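Side-chain contact in cyclohexadienyl dehydratase (Synthetic construct, PDB 5JOS), which probably catalyses the dehydration of prephenate and arogenate in phenylalanine biosynthesis, with the fold of periplasmic solute-binding proteins: residues G47-V52 and K209-P214. Sequence-based numbering, arbitrary orientation.
Sequences GFDIDV and KGYMMP
In one alpha/beta lobe of this periplasmic-binding-protein fold, the first turn of helix 48-60 meets strand 205-213 through a single side chain, Tyr-211, which spans a backbone gap of 9.3 Å between its CA and that of Asp-49. Its phenol OH donates a short hydrogen bond to Asp-49 OD1 (2.6 Å). The hydroxyl meets OD1 from above the carboxylate plane, 36° out of it, while the carboxylate sits at the edge of the tyrosine ring, the two planes 78° apart. Asp-49 CB already points to the strand segment, and CG, anti to the carbonyl carbon (chi1 -75°), sets OD1 within bonding distance of the phenol. The second oxygen, OD2, accepts from Gly-89 N, so the carboxylate is held at both ends. Val-52, one turn on, packs its CG1 obliquely against the phenol, 3.7 Å from Tyr-211 CZ, and CG2 also touches the hydroxyl, 3.5 Å from Tyr-211 OH. The Phe-48 ring presents its edge to the phenol oxygen, Phe-48 CE1 lying 4.3 Å from Tyr-211 OH. Tyr-237 of helix 236-245 also hydrogen-bonds this hydroxyl, and Tyr-106 stacks on the ring. A phenylalanine in place of Tyr-211 would probably leave buried Asp-49 OD1 without this donor and Tyr-237 without its hydroxyl partner. A buried Tyr-Asp hydrogen bond thus joins helix start to late strand within an alpha/beta lobe of the periplasmic-binding-protein fold.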
ATOM      1  N   GLY A  47      13.291  -1.548   0.314  1.00 37.14           N
ATOM      2  CA  GLY A  47      11.894  -1.527  -0.031  1.00 40.41           C
ATOM      3  C   GLY A  47      11.316  -0.138  -0.194  1.00 40.20           C
ATOM      4  O   GLY A  47      11.944   0.875   0.136  1.00 35.67           O
ATOM      5  N   PHE A  48      10.067  -0.129  -0.634  1.00 34.44           N
ATOM      6  CA  PHE A  48       9.282   1.083  -0.797  1.00 35.73           C
ATOM      7  C   PHE A  48       9.309   2.028   0.413  1.00 33.13           C
ATOM      8  O   PHE A  48       9.606   3.216   0.272  1.00 32.77           O
ATOM      9  CB  PHE A  48       7.843   0.625  -1.122  1.00 37.00           C
ATOM     10  CG  PHE A  48       6.840   1.717  -1.462  1.00 33.55           C
ATOM     11  CD1 PHE A  48       6.289   2.512  -0.477  1.00 33.34           C
ATOM     12  CD2 PHE A  48       6.310   1.799  -2.713  1.00 34.67           C
ATOM     13  CE1 PHE A  48       5.308   3.444  -0.776  1.00 32.76           C
ATOM     14  CE2 PHE A  48       5.336   2.751  -3.038  1.00 34.92           C
ATOM     15  CZ  PHE A  48       4.846   3.577  -2.066  1.00 35.35           C
ATOM     16  N   ASP A  49       8.965   1.522   1.606  1.00 32.78           N
ATOM     17  CA  ASP A  49       8.918   2.395   2.748  1.00 30.21           C
ATOM     18  C   ASP A  49      10.282   2.642   3.429  1.00 32.79           C
ATOM     19  O   ASP A  49      10.373   3.542   4.303  1.00 31.40           O
ATOM     20  CB  ASP A  49       7.909   1.927   3.755  1.00 28.86           C
ATOM     21  CG  ASP A  49       6.495   2.213   3.315  1.00 31.75           C
ATOM     22  OD1 ASP A  49       6.230   3.273   2.683  1.00 33.26           O
ATOM     23  OD2 ASP A  49       5.601   1.388   3.642  1.00 31.29           O
ATOM     24  N   ILE A  50      11.308   1.907   2.988  1.00 31.65           N
ATOM     25  CA  ILE A  50      12.666   2.144   3.419  1.00 32.25           C
ATOM     26  C   ILE A  50      13.123   3.335   2.670  1.00 35.71           C
ATOM     27  O   ILE A  50      13.720   4.231   3.293  1.00 34.22           O
ATOM     28  CB  ILE A  50      13.561   0.957   3.183  1.00 33.52           C
ATOM     29  CG1 ILE A  50      13.008  -0.280   3.844  1.00 32.09           C
ATOM     30  CG2 ILE A  50      15.026   1.221   3.581  1.00 40.15           C
ATOM     31  CD1 ILE A  50      12.832  -0.242   5.338  1.00 33.24           C
ATOM     32  N   ASP A  51      12.812   3.382   1.360  1.00 35.75           N
ATOM     33  CA  ASP A  51      13.073   4.560   0.604  1.00 37.16           C
ATOM     34  C   ASP A  51      12.317   5.775   1.219  1.00 36.16           C
ATOM     35  O   ASP A  51      12.840   6.902   1.279  1.00 37.15           O
ATOM     36  CB  ASP A  51      12.624   4.401  -0.838  1.00 36.17           C
ATOM     37  CG  ASP A  51      13.511   3.537  -1.649  1.00 39.84           C
ATOM     38  OD1 ASP A  51      14.522   3.020  -1.129  1.00 40.47           O
ATOM     39  OD2 ASP A  51      13.248   3.448  -2.885  1.00 38.26           O
ATOM     40  N   VAL A  52      11.039   5.621   1.526  1.00 33.49           N
ATOM     41  CA  VAL A  52      10.245   6.775   2.050  1.00 31.19           C
ATOM     42  C   VAL A  52      10.813   7.228   3.412  1.00 32.95           C
ATOM     43  O   VAL A  52      10.959   8.387   3.671  1.00 31.76           O
ATOM     44  CB  VAL A  52       8.781   6.346   2.277  1.00 32.38           C
ATOM     45  CG1 VAL A  52       7.949   7.415   2.918  1.00 31.72           C
ATOM     46  CG2 VAL A  52       8.102   5.951   0.989  1.00 33.93           C
ATOM     47  N   LYS A 209      -2.997   2.091   3.365  1.00 30.54           N
ATOM     48  CA  LYS A 209      -1.777   1.978   4.107  1.00 30.24           C
ATOM     49  C   LYS A 209      -1.438   3.362   4.612  1.00 31.25           C
ATOM     50  O   LYS A 209      -1.591   4.360   3.892  1.00 29.53           O
ATOM     51  CB  LYS A 209      -0.572   1.601   3.206  1.00 32.34           C
ATOM     52  CG  LYS A 209      -0.639   0.350   2.319  1.00 35.18           C
ATOM     53  CD  LYS A 209      -0.673  -0.834   3.155  1.00 35.94           C
ATOM     54  CE  LYS A 209      -0.407  -2.098   2.340  1.00 36.56           C
ATOM     55  NZ  LYS A 209      -0.482  -3.171   3.391  1.00 30.68           N
ATOM     56  N   GLY A 210      -0.834   3.401   5.786  1.00 29.67           N
ATOM     57  CA  GLY A 210      -0.499   4.676   6.406  1.00 27.95           C
ATOM     58  C   GLY A 210       0.717   4.452   7.266  1.00 27.79           C
ATOM     59  O   GLY A 210       1.147   3.292   7.534  1.00 28.25           O
ATOM     60  N   TYR A 211       1.329   5.560   7.675  1.00 31.32           N
ATOM     61  CA  TYR A 211       2.432   5.510   8.661  1.00 30.20           C
ATOM     62  C   TYR A 211       1.869   5.666  10.085  1.00 32.71           C
ATOM     63  O   TYR A 211       1.084   6.515  10.361  1.00 31.85           O
ATOM     64  CB  TYR A 211       3.543   6.501   8.321  1.00 30.94           C
ATOM     65  CG  TYR A 211       4.035   6.280   6.897  1.00 30.13           C
ATOM     66  CD1 TYR A 211       4.515   5.087   6.507  1.00 32.08           C
ATOM     67  CD2 TYR A 211       3.958   7.271   5.961  1.00 33.16           C
ATOM     68  CE1 TYR A 211       4.939   4.881   5.201  1.00 32.54           C
ATOM     69  CE2 TYR A 211       4.422   7.090   4.667  1.00 31.64           C
ATOM     70  CZ  TYR A 211       4.854   5.875   4.286  1.00 28.65           C
ATOM     71  OH  TYR A 211       5.219   5.643   2.975  1.00 29.23           O
ATOM     72  N   MET A 212       2.319   4.814  10.974  1.00 32.10           N
ATOM     73  CA  MET A 212       1.723   4.718  12.272  1.00 36.71           C
ATOM     74  C   MET A 212       2.548   5.422  13.308  1.00 34.62           C
ATOM     75  O   MET A 212       3.745   5.173  13.411  1.00 33.32           O
ATOM     76  CB  MET A 212       1.641   3.251  12.636  1.00 40.00           C
ATOM     77  CG  MET A 212       0.481   2.888  13.499  1.00 43.82           C
ATOM     78  SD  MET A 212       0.224   1.129  13.887  1.00 44.45           S
ATOM     79  CE  MET A 212       1.792   0.477  14.313  1.00 48.54           C
ATOM     80  N   MET A 213       1.896   6.299  14.067  1.00 36.10           N
ATOM     81  CA  MET A 213       2.533   7.175  15.061  1.00 43.10           C
ATOM     82  C   MET A 213       1.898   7.018  16.462  1.00 45.35           C
ATOM     83  O   MET A 213       0.704   6.666  16.559  1.00 44.46           O
ATOM     84  CB  MET A 213       2.386   8.665  14.602  1.00 42.90           C
ATOM     85  CG  MET A 213       3.434   9.018  13.562  1.00 48.80           C
ATOM     86  SD  MET A 213       3.201  10.538  12.602  1.00 51.34           S
ATOM     87  CE  MET A 213       1.987   9.875  11.547  1.00 47.07           C
ATOM     88  N   PRO A 214       2.661   7.254  17.535  1.00 48.31           N
ATOM     89  CA  PRO A 214       2.004   7.166  18.861  1.00 49.76           C
ATOM     90  C   PRO A 214       0.969   8.259  18.993  1.00 46.40           C
ATOM     91  O   PRO A 214       1.106   9.330  18.461  1.00 47.40           O
ATOM     92  CB  PRO A 214       3.150   7.343  19.862  1.00 54.49           C
ATOM     93  CG  PRO A 214       4.214   8.037  19.092  1.00 54.57           C
ATOM     94  CD  PRO A 214       4.089   7.594  17.664  1.00 51.52           C
TER